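Local coordinates for structural protein (unclassified Rudivirus, PDB 6WQ0) that self-assembles into a helical, filamentous nucleocapsid that wraps around the viral DNA, holds it in the A-form and probably protects it under extreme conditions, at residues A74-Y79 and P115-A120. Residues are numbered along the deposited sequence; the frame is centred on the assembly and turned at random.
With nucleotides of chain B.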
loop_
_atom_site.group_PDB
_atom_site.type_symbol
_atom_site.label_atom_id
_atom_site.label_comp_id
_atom_site.label_asym_id
_atom_site.label_seq_id
_atom_site.Cartn_x
_atom_site.Cartn_y
_atom_site.Cartn_z
ATOM N N ALA C 74 84.599 12.407 19.213
ATOM C CA ALA C 74 83.616 11.547 19.863
ATOM C C ALA C 74 84.193 10.849 21.082
ATOM O O ALA C 74 83.532 10.797 22.125
ATOM C CB ALA C 74 83.078 10.521 18.870
ATOM N N ILE C 75 85.441 10.377 20.987
ATOM C CA ILE C 75 86.108 9.743 22.121
ATOM C C ILE C 75 85.887 10.570 23.375
ATOM O O ILE C 75 85.193 10.152 24.309
ATOM C CB ILE C 75 87.611 9.579 21.835
ATOM C CG1 ILE C 75 87.846 8.702 20.607
ATOM C CG2 ILE C 75 88.343 9.017 23.039
ATOM C CD1 ILE C 75 89.284 8.676 20.172
ATOM N N TYR C 76 86.376 11.806 23.357
ATOM C CA TYR C 76 86.283 12.636 24.544
ATOM C C TYR C 76 84.840 12.969 24.873
ATOM O O TYR C 76 84.453 12.898 26.045
ATOM C CB TYR C 76 87.137 13.881 24.358
ATOM C CG TYR C 76 88.545 13.519 23.972
ATOM C CD1 TYR C 76 89.449 13.074 24.923
ATOM C CD2 TYR C 76 88.962 13.580 22.655
ATOM C CE1 TYR C 76 90.728 12.723 24.578
ATOM C CE2 TYR C 76 90.240 13.231 22.300
ATOM C CZ TYR C 76 91.118 12.801 23.265
ATOM O OH TYR C 76 92.397 12.456 22.911
ATOM N N GLN C 77 84.015 13.234 23.859
ATOM C CA GLN C 77 82.595 13.419 24.124
ATOM C C GLN C 77 82.048 12.237 24.902
ATOM O O GLN C 77 81.476 12.410 25.985
ATOM C CB GLN C 77 81.828 13.611 22.819
ATOM C CG GLN C 77 81.980 14.989 22.208
ATOM C CD GLN C 77 81.218 16.056 22.958
ATOM O OE1 GLN C 77 80.444 15.765 23.860
ATOM N NE2 GLN C 77 81.432 17.303 22.584
ATOM N N GLY C 78 82.300 11.022 24.410
ATOM C CA GLY C 78 81.849 9.848 25.125
ATOM C C GLY C 78 82.353 9.837 26.549
ATOM O O GLY C 78 81.563 9.722 27.490
ATOM N N TYR C 79 83.659 10.048 26.730
ATOM C CA TYR C 79 84.209 10.081 28.077
ATOM C C TYR C 79 83.451 11.083 28.927
ATOM O O TYR C 79 82.939 10.742 30.001
ATOM C CB TYR C 79 85.698 10.420 28.041
ATOM C CG TYR C 79 86.301 10.657 29.404
ATOM C CD1 TYR C 79 86.687 9.595 30.206
ATOM C CD2 TYR C 79 86.487 11.943 29.892
ATOM C CE1 TYR C 79 87.232 9.807 31.446
ATOM C CE2 TYR C 79 87.031 12.160 31.132
ATOM C CZ TYR C 79 87.404 11.090 31.903
ATOM O OH TYR C 79 87.948 11.314 33.141
ATOM N N PRO C 115 95.843 11.551 27.843
ATOM C CA PRO C 115 95.617 11.917 29.252
ATOM C C PRO C 115 95.401 13.405 29.473
ATOM O O PRO C 115 94.613 13.785 30.346
ATOM C CB PRO C 115 96.894 11.419 29.941
ATOM C CG PRO C 115 97.399 10.341 29.062
ATOM C CD PRO C 115 97.066 10.754 27.669
ATOM N N GLU C 116 96.076 14.260 28.702
ATOM C CA GLU C 116 95.944 15.702 28.880
ATOM C C GLU C 116 94.533 16.184 28.552
ATOM O O GLU C 116 93.936 16.951 29.319
ATOM C CB GLU C 116 96.974 16.416 28.009
ATOM C CG GLU C 116 96.980 17.922 28.142
ATOM C CD GLU C 116 98.012 18.574 27.247
ATOM O OE1 GLU C 116 98.699 17.842 26.502
ATOM O OE2 GLU C 116 98.137 19.815 27.283
ATOM N N ILE C 117 93.982 15.743 27.422
ATOM C CA ILE C 117 92.628 16.145 27.061
ATOM C C ILE C 117 91.605 15.508 27.992
ATOM O O ILE C 117 90.568 16.111 28.286
ATOM C CB ILE C 117 92.353 15.807 25.586
ATOM C CG1 ILE C 117 93.545 16.219 24.728
ATOM C CG2 ILE C 117 91.097 16.504 25.103
ATOM C CD1 ILE C 117 93.307 16.081 23.259
ATOM N N LEU C 118 91.870 14.295 28.478
ATOM C CA LEU C 118 90.980 13.696 29.467
ATOM C C LEU C 118 90.948 14.525 30.744
ATOM O O LEU C 118 89.881 14.728 31.335
ATOM C CB LEU C 118 91.408 12.261 29.763
ATOM C CG LEU C 118 91.076 11.217 28.699
ATOM C CD1 LEU C 118 91.302 9.830 29.240
ATOM C CD2 LEU C 118 89.651 11.371 28.232
ATOM N N ASP C 119 92.108 15.028 31.171
ATOM C CA ASP C 119 92.154 15.911 32.331
ATOM C C ASP C 119 91.396 17.205 32.075
ATOM O O ASP C 119 90.683 17.694 32.955
ATOM C CB ASP C 119 93.601 16.210 32.714
ATOM C CG ASP C 119 94.342 14.983 33.177
ATOM O OD1 ASP C 119 93.727 13.902 33.219
ATOM O OD2 ASP C 119 95.540 15.097 33.497
ATOM N N ALA C 120 91.533 17.774 30.875
ATOM C CA ALA C 120 90.807 19.001 30.559
ATOM C C ALA C 120 89.297 18.784 30.583
ATOM O O ALA C 120 88.545 19.631 31.086
ATOM C CB ALA C 120 91.247 19.537 29.199
ATOM P P DT B 159 74.838 17.166 18.447
ATOM O OP1 DT B 159 74.956 18.606 18.721
ATOM O OP2 DT B 159 75.014 16.656 17.078
ATOM O "O5'" DT B 159 75.837 16.372 19.400
ATOM C "C5'" DT B 159 76.881 17.050 20.063
ATOM C "C4'" DT B 159 78.080 16.144 20.228
ATOM O "O4'" DT B 159 77.643 14.778 20.241
ATOM C "C3'" DT B 159 79.106 16.234 19.107
ATOM O "O3'" DT B 159 80.260 16.921 19.569
ATOM C "C2'" DT B 159 79.419 14.771 18.740
ATOM C "C1'" DT B 159 78.701 13.969 19.810
ATOM N N1 DT B 159 78.141 12.680 19.306
ATOM C C2 DT B 159 78.749 11.499 19.647
ATOM O O2 DT B 159 79.732 11.433 20.357
ATOM N N3 DT B 159 78.158 10.385 19.134
ATOM C C4 DT B 159 77.047 10.330 18.331
ATOM O O4 DT B 159 76.598 9.273 17.917
ATOM C C5 DT B 159 76.461 11.606 18.002
ATOM C C7 DT B 159 75.249 11.677 17.128
ATOM C C6 DT B 159 77.029 12.703 18.501
#
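Two tyrosines of helix 71-89, Tyr76 and Tyr79, meet Ile117 and Leu118 of helix 115-126, an example of how aromatic faces and aliphatic branches join two helical segments, 74-79 and 115-120, through apolar contact alone. CH-pi contacts come first. The CG2 methyl of Ile117 lies over one face of the Tyr76 ring, 3.9 Å from its centroid and 14° off the normal. Leu118 does the same for Tyr79, its CD2 methyl standing 3.7 Å from the centroid of the Tyr79 ring and displaced toward the rim.

Plain apolar contacts fill in around these. Leu118 CD2 also reaches the edge of the Tyr76 ring, 3.7 Å from Tyr76 CD1, so that one methyl serves both aromatic rings. Along the far part of the Tyr76 ring, Ile117 CB approaches Tyr76 CE1 at 3.6 Å, while Ile117 CD1 lies 3.8 Å from Tyr76 OH. The two tyrosines leave the helix differently: Tyr76 has CG anti to its carbonyl carbon, whereas Tyr79 has CG anti to the backbone N (chi1 172°), which turns one ring face to Leu118 CD2.

Polar groups lie at the margins. Tyr76 OH is hydrogen-bonded to the backbone N of Asn114, the residue just before helix 115-126. Gln77 NE2, weakly hydrogen-bonded to Asn56 O, comes within 3.3 Å of the sugar oxygen O3' of DT159 of chain B.

The axes of segments 74-79 and 115-120 approach to 10.4 Å at 42°, with Leu63 and Val108 adding cover from helices 50-64 and 94-111: a buried helix-helix contact in an all-helical rudivirus coat protein, in which helix 71-89 turns its tyrosines to helix 115-126 and its Ala74 and Gln77 to the DNA.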